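Local coordinates for flavoprotein (Thermotoga maritima, PDB 5V8S) that probably transfers electrons as an FMN-binding oxidoreductase, with a di-iron centre in a metallo-beta-lactamase-like domain joined to a flavodoxin-like domain, at residues Y209-L222 against L251-P263. The protein carries 1 engineered substitution. Numbering follows the deposited sequence.
Sequences YIVTVIGHYKNYIL and LLNHYVSVAKGDP
Y255 enters as a knob among Y209, I210, I214 and I221, packing helix 248-260 against two successive helices, 196-214 and 218-228, of the metallo-beta-lactamase-like part of this flavo-diiron protein. Segment 251-260 crosses 209-214 at -64° and runs closest to 218-222, with axes 8.7 Å apart.

The aromatic contact is a CH-pi interaction: methyl CD1 of I210 stands 3.6 Å from the ring centroid of Y255, almost on the ring normal. Branched I210 suits this place: chi1 of -67° sets CG1 beside the backbone N and carries CD1 over the ring, while CG2, anti to that N, meets V258 CG1 tip to tip at 3.6 Å. CD1 of I214 and CG2 of I221 close in on the rim of the Y255 ring instead. The OH of this buried tyrosine is satisfied by a hydrogen bond with G183 O; it also lies at the edge of the Y209 ring, 3.6 Å from Y209 CD2.

Round A259 the helices pack through small and aliphatic groups. The small A259 permits a close backbone approach, its CA 5.1 Å from K218 CA. K218 CD lies 3.7 Å from A259 O, and K218 NZ is hydrogen-bonded to N350 O. L222 CD2 touches both A259 CB, at 3.8 Å, and V256 CG1, at 3.9 Å.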
loop_
_atom_site.group_PDB
_atom_site.type_symbol
_atom_site.label_atom_id
_atom_site.label_comp_id
_atom_site.label_asym_id
_atom_site.label_seq_id
_atom_site.Cartn_x
_atom_site.Cartn_y
_atom_site.Cartn_z
ATOM N N TYR A 209 -10.083 -4.699 -14.567
ATOM C CA TYR A 209 -10.511 -5.995 -14.042
ATOM C C TYR A 209 -9.582 -7.115 -14.505
ATOM O O TYR A 209 -9.141 -7.948 -13.704
ATOM C CB TYR A 209 -11.956 -6.262 -14.495
ATOM C CG TYR A 209 -12.469 -7.603 -14.051
ATOM C CD1 TYR A 209 -13.026 -7.760 -12.794
ATOM C CD2 TYR A 209 -12.395 -8.724 -14.888
ATOM C CE1 TYR A 209 -13.496 -8.994 -12.372
ATOM C CE2 TYR A 209 -12.849 -9.943 -14.467
ATOM C CZ TYR A 209 -13.392 -10.070 -13.203
ATOM O OH TYR A 209 -13.842 -11.302 -12.783
ATOM N N ILE A 210 -9.277 -7.164 -15.800
ATOM C CA ILE A 210 -8.399 -8.210 -16.314
ATOM C C ILE A 210 -7.086 -8.228 -15.558
ATOM O O ILE A 210 -6.629 -9.275 -15.091
ATOM C CB ILE A 210 -8.151 -8.035 -17.824
ATOM C CG1 ILE A 210 -9.420 -8.273 -18.619
ATOM C CG2 ILE A 210 -7.068 -8.994 -18.278
ATOM C CD1 ILE A 210 -9.310 -7.801 -20.070
ATOM N N VAL A 211 -6.428 -7.078 -15.479
ATOM C CA VAL A 211 -5.083 -7.058 -14.909
ATOM C C VAL A 211 -5.127 -7.415 -13.426
ATOM O O VAL A 211 -4.358 -8.264 -12.950
ATOM C CB VAL A 211 -4.380 -5.711 -15.156
ATOM C CG1 VAL A 211 -2.972 -5.733 -14.536
ATOM C CG2 VAL A 211 -4.273 -5.394 -16.656
ATOM N N THR A 212 -6.032 -6.781 -12.674
ATOM C CA THR A 212 -6.068 -6.990 -11.230
ATOM C C THR A 212 -6.507 -8.396 -10.848
ATOM O O THR A 212 -5.945 -8.972 -9.913
ATOM C CB THR A 212 -6.931 -5.951 -10.504
ATOM O OG1 THR A 212 -8.281 -5.972 -10.981
ATOM C CG2 THR A 212 -6.318 -4.549 -10.623
ATOM N N VAL A 213 -7.502 -8.958 -11.542
ATOM C CA VAL A 213 -8.068 -10.254 -11.147
ATOM C C VAL A 213 -7.408 -11.414 -11.877
ATOM O O VAL A 213 -7.116 -12.453 -11.273
ATOM C CB VAL A 213 -9.594 -10.232 -11.352
ATOM C CG1 VAL A 213 -10.222 -11.587 -11.041
ATOM C CG2 VAL A 213 -10.221 -9.157 -10.493
ATOM N N ILE A 214 -7.179 -11.266 -13.184
ATOM C CA ILE A 214 -6.705 -12.357 -14.024
ATOM C C ILE A 214 -5.248 -12.204 -14.445
ATOM O O ILE A 214 -4.695 -13.134 -15.045
ATOM C CB ILE A 214 -7.606 -12.513 -15.268
ATOM C CG1 ILE A 214 -9.081 -12.343 -14.884
ATOM C CG2 ILE A 214 -7.381 -13.864 -15.937
ATOM C CD1 ILE A 214 -10.045 -12.405 -16.058
ATOM N N GLY A 215 -4.605 -11.071 -14.161
ATOM C CA GLY A 215 -3.354 -10.760 -14.832
ATOM C C GLY A 215 -2.238 -11.758 -14.595
ATOM O O GLY A 215 -1.377 -11.947 -15.455
ATOM N N HIS A 216 -2.203 -12.393 -13.420
ATOM C CA HIS A 216 -1.134 -13.352 -13.176
ATOM C C HIS A 216 -1.206 -14.504 -14.163
ATOM O O HIS A 216 -0.187 -15.135 -14.467
ATOM C CB HIS A 216 -1.235 -13.861 -11.737
ATOM C CG HIS A 216 -0.070 -14.692 -11.297
ATOM N ND1 HIS A 216 1.223 -14.214 -11.281
ATOM C CD2 HIS A 216 -0.008 -15.963 -10.831
ATOM C CE1 HIS A 216 2.033 -15.159 -10.830
ATOM N NE2 HIS A 216 1.310 -16.231 -10.551
ATOM N N TYR A 217 -2.403 -14.783 -14.675
ATOM C CA TYR A 217 -2.675 -15.929 -15.540
ATOM C C TYR A 217 -3.017 -15.488 -16.959
ATOM O O TYR A 217 -3.775 -16.159 -17.662
ATOM C CB TYR A 217 -3.813 -16.763 -14.954
ATOM C CG TYR A 217 -3.595 -17.133 -13.497
ATOM C CD1 TYR A 217 -2.689 -18.114 -13.148
ATOM C CD2 TYR A 217 -4.289 -16.486 -12.481
ATOM C CE1 TYR A 217 -2.469 -18.451 -11.812
ATOM C CE2 TYR A 217 -4.077 -16.808 -11.150
ATOM C CZ TYR A 217 -3.171 -17.797 -10.819
ATOM O OH TYR A 217 -2.975 -18.110 -9.489
ATOM N N LYS A 218 -2.470 -14.353 -17.397
ATOM C CA LYS A 218 -2.872 -13.815 -18.693
ATOM C C LYS A 218 -2.581 -14.789 -19.836
ATOM O O LYS A 218 -3.292 -14.781 -20.847
ATOM C CB LYS A 218 -2.254 -12.429 -18.920
ATOM C CG LYS A 218 -0.753 -12.390 -18.977
ATOM C CD LYS A 218 -0.276 -10.943 -19.014
ATOM C CE LYS A 218 1.218 -10.819 -19.287
ATOM N NZ LYS A 218 2.032 -11.743 -18.471
ATOM N N ASN A 219 -1.568 -15.648 -19.700
ATOM C CA ASN A 219 -1.318 -16.635 -20.749
ATOM C C ASN A 219 -2.503 -17.583 -20.907
ATOM O O ASN A 219 -2.771 -18.073 -22.016
ATOM C CB ASN A 219 -0.027 -17.408 -20.464
ATOM C CG ASN A 219 -0.186 -18.439 -19.353
ATOM O OD1 ASN A 219 -0.072 -18.118 -18.158
ATOM N ND2 ASN A 219 -0.455 -19.689 -19.742
ATOM N N TYR A 220 -3.252 -17.818 -19.827
ATOM C CA TYR A 220 -4.421 -18.690 -19.900
ATOM C C TYR A 220 -5.613 -18.005 -20.557
ATOM O O TYR A 220 -6.545 -18.694 -20.999
ATOM C CB TYR A 220 -4.803 -19.170 -18.497
ATOM C CG TYR A 220 -3.873 -20.219 -17.932
ATOM C CD1 TYR A 220 -4.049 -21.567 -18.233
ATOM C CD2 TYR A 220 -2.839 -19.872 -17.078
ATOM C CE1 TYR A 220 -3.195 -22.524 -17.722
ATOM C CE2 TYR A 220 -1.991 -20.817 -16.564
ATOM C CZ TYR A 220 -2.170 -22.141 -16.885
ATOM O OH TYR A 220 -1.319 -23.076 -16.348
ATOM N N ILE A 221 -5.607 -16.674 -20.647
ATOM C CA ILE A 221 -6.605 -15.980 -21.453
ATOM C C ILE A 221 -6.433 -16.366 -22.906
ATOM O O ILE A 221 -7.405 -16.659 -23.609
ATOM C CB ILE A 221 -6.476 -14.450 -21.270
ATOM C CG1 ILE A 221 -6.922 -14.043 -19.873
ATOM C CG2 ILE A 221 -7.284 -13.681 -22.343
ATOM C CD1 ILE A 221 -6.622 -12.578 -19.570
ATOM N N LEU A 222 -5.188 -16.385 -23.373
ATOM C CA LEU A 222 -4.927 -16.742 -24.759
ATOM C C LEU A 222 -5.320 -18.186 -25.032
ATOM O O LEU A 222 -5.937 -18.484 -26.064
ATOM C CB LEU A 222 -3.452 -16.498 -25.065
ATOM C CG LEU A 222 -3.011 -15.057 -24.811
ATOM C CD1 LEU A 222 -1.535 -14.916 -25.119
ATOM C CD2 LEU A 222 -3.840 -14.091 -25.647
ATOM N N LEU A 251 -15.458 -7.846 -27.287
ATOM C CA LEU A 251 -14.983 -8.079 -25.935
ATOM C C LEU A 251 -13.898 -9.148 -25.917
ATOM O O LEU A 251 -12.881 -8.994 -25.227
ATOM C CB LEU A 251 -16.159 -8.460 -25.038
ATOM C CG LEU A 251 -15.771 -8.911 -23.630
ATOM C CD1 LEU A 251 -15.299 -7.737 -22.786
ATOM C CD2 LEU A 251 -16.910 -9.612 -22.963
ATOM N N LEU A 252 -14.092 -10.241 -26.661
ATOM C CA LEU A 252 -13.059 -11.272 -26.704
ATOM C C LEU A 252 -11.757 -10.721 -27.283
ATOM O O LEU A 252 -10.668 -11.023 -26.776
ATOM C CB LEU A 252 -13.570 -12.504 -27.461
ATOM C CG LEU A 252 -14.752 -13.183 -26.733
ATOM C CD1 LEU A 252 -15.388 -14.294 -27.586
ATOM C CD2 LEU A 252 -14.378 -13.726 -25.342
ATOM N N ASN A 253 -11.845 -9.903 -28.341
ATOM C CA ASN A 253 -10.634 -9.305 -28.901
ATOM C C ASN A 253 -9.955 -8.401 -27.881
ATOM O O ASN A 253 -8.727 -8.337 -27.835
ATOM C CB ASN A 253 -10.944 -8.501 -30.167
ATOM C CG ASN A 253 -11.384 -9.356 -31.324
ATOM O OD1 ASN A 253 -11.114 -10.554 -31.381
ATOM N ND2 ASN A 253 -12.061 -8.735 -32.265
ATOM N N HIS A 254 -10.742 -7.680 -27.076
ATOM C CA HIS A 254 -10.158 -6.829 -26.045
ATOM C C HIS A 254 -9.422 -7.664 -25.002
ATOM O O HIS A 254 -8.299 -7.327 -24.614
ATOM C CB HIS A 254 -11.237 -5.969 -25.386
ATOM C CG HIS A 254 -10.701 -4.968 -24.415
ATOM N ND1 HIS A 254 -10.113 -3.794 -24.823
ATOM C CD2 HIS A 254 -10.641 -4.973 -23.063
ATOM C CE1 HIS A 254 -9.717 -3.111 -23.761
ATOM N NE2 HIS A 254 -10.035 -3.798 -22.682
ATOM N N TYR A 255 -10.033 -8.768 -24.553
ATOM C CA TYR A 255 -9.359 -9.649 -23.595
ATOM C C TYR A 255 -8.028 -10.130 -24.164
ATOM O O TYR A 255 -7.007 -10.121 -23.481
ATOM C CB TYR A 255 -10.264 -10.845 -23.236
ATOM C CG TYR A 255 -10.972 -10.672 -21.923
ATOM C CD1 TYR A 255 -11.968 -9.710 -21.769
ATOM C CD2 TYR A 255 -10.611 -11.429 -20.821
ATOM C CE1 TYR A 255 -12.589 -9.509 -20.552
ATOM C CE2 TYR A 255 -11.222 -11.236 -19.602
ATOM C CZ TYR A 255 -12.203 -10.281 -19.462
ATOM O OH TYR A 255 -12.777 -10.110 -18.219
ATOM N N VAL A 256 -8.018 -10.518 -25.438
ATOM C CA VAL A 256 -6.792 -11.016 -26.059
ATOM C C VAL A 256 -5.765 -9.899 -26.202
ATOM O O VAL A 256 -4.568 -10.103 -25.948
ATOM C CB VAL A 256 -7.124 -11.687 -27.407
ATOM C CG1 VAL A 256 -5.856 -11.969 -28.194
ATOM C CG2 VAL A 256 -7.871 -12.967 -27.168
ATOM N N SER A 257 -6.206 -8.706 -26.605
ATOM C CA SER A 257 -5.287 -7.579 -26.745
ATOM C C SER A 257 -4.623 -7.221 -25.419
ATOM O O SER A 257 -3.417 -6.944 -25.368
ATOM C CB SER A 257 -6.054 -6.372 -27.283
ATOM O OG SER A 257 -5.189 -5.276 -27.424
ATOM N N VAL A 258 -5.395 -7.215 -24.335
ATOM C CA VAL A 258 -4.825 -6.948 -23.021
ATOM C C VAL A 258 -3.854 -8.052 -22.634
ATOM O O VAL A 258 -2.755 -7.784 -22.139
ATOM C CB VAL A 258 -5.946 -6.760 -21.983
ATOM C CG1 VAL A 258 -5.386 -6.719 -20.548
ATOM C CG2 VAL A 258 -6.731 -5.506 -22.286
ATOM N N ALA A 259 -4.241 -9.311 -22.839
ATOM C CA ALA A 259 -3.362 -10.420 -22.479
ATOM C C ALA A 259 -2.035 -10.364 -23.231
ATOM O O ALA A 259 -0.981 -10.689 -22.665
ATOM C CB ALA A 259 -4.070 -11.752 -22.720
ATOM N N LYS A 260 -2.063 -9.964 -24.511
ATOM C CA LYS A 260 -0.841 -9.876 -25.298
ATOM C C LYS A 260 -0.080 -8.587 -25.034
ATOM O O LYS A 260 1.085 -8.494 -25.423
ATOM C CB LYS A 260 -1.131 -9.973 -26.800
ATOM C CG LYS A 260 -1.644 -11.341 -27.215
ATOM C CD LYS A 260 -1.419 -11.647 -28.688
ATOM C CE LYS A 260 -1.996 -10.590 -29.565
ATOM N NZ LYS A 260 -2.366 -11.123 -30.938
ATOM N N GLY A 261 -0.716 -7.597 -24.414
ATOM C CA GLY A 261 -0.087 -6.298 -24.189
ATOM C C GLY A 261 0.073 -5.479 -25.457
ATOM O O GLY A 261 1.087 -4.794 -25.617
ATOM N N ASP A 262 -0.904 -5.521 -26.364
ATOM C CA ASP A 262 -0.834 -4.718 -27.584
ATOM C C ASP A 262 -0.749 -3.235 -27.223
ATOM O O ASP A 262 -1.638 -2.724 -26.521
ATOM C CB ASP A 262 -2.064 -4.936 -28.464
ATOM C CG ASP A 262 -2.098 -6.310 -29.127
ATOM O OD1 ASP A 262 -1.090 -7.062 -29.117
ATOM O OD2 ASP A 262 -3.172 -6.630 -29.649
ATOM N N PRO A 263 0.274 -2.508 -27.670
ATOM C CA PRO A 263 0.436 -1.123 -27.220
ATOM C C PRO A 263 -0.316 -0.103 -28.061
ATOM O O PRO A 263 -0.565 -0.283 -29.257
ATOM C CB PRO A 263 1.952 -0.907 -27.337
ATOM C CG PRO A 263 2.380 -1.805 -28.406
ATOM C CD PRO A 263 1.474 -2.996 -28.368
#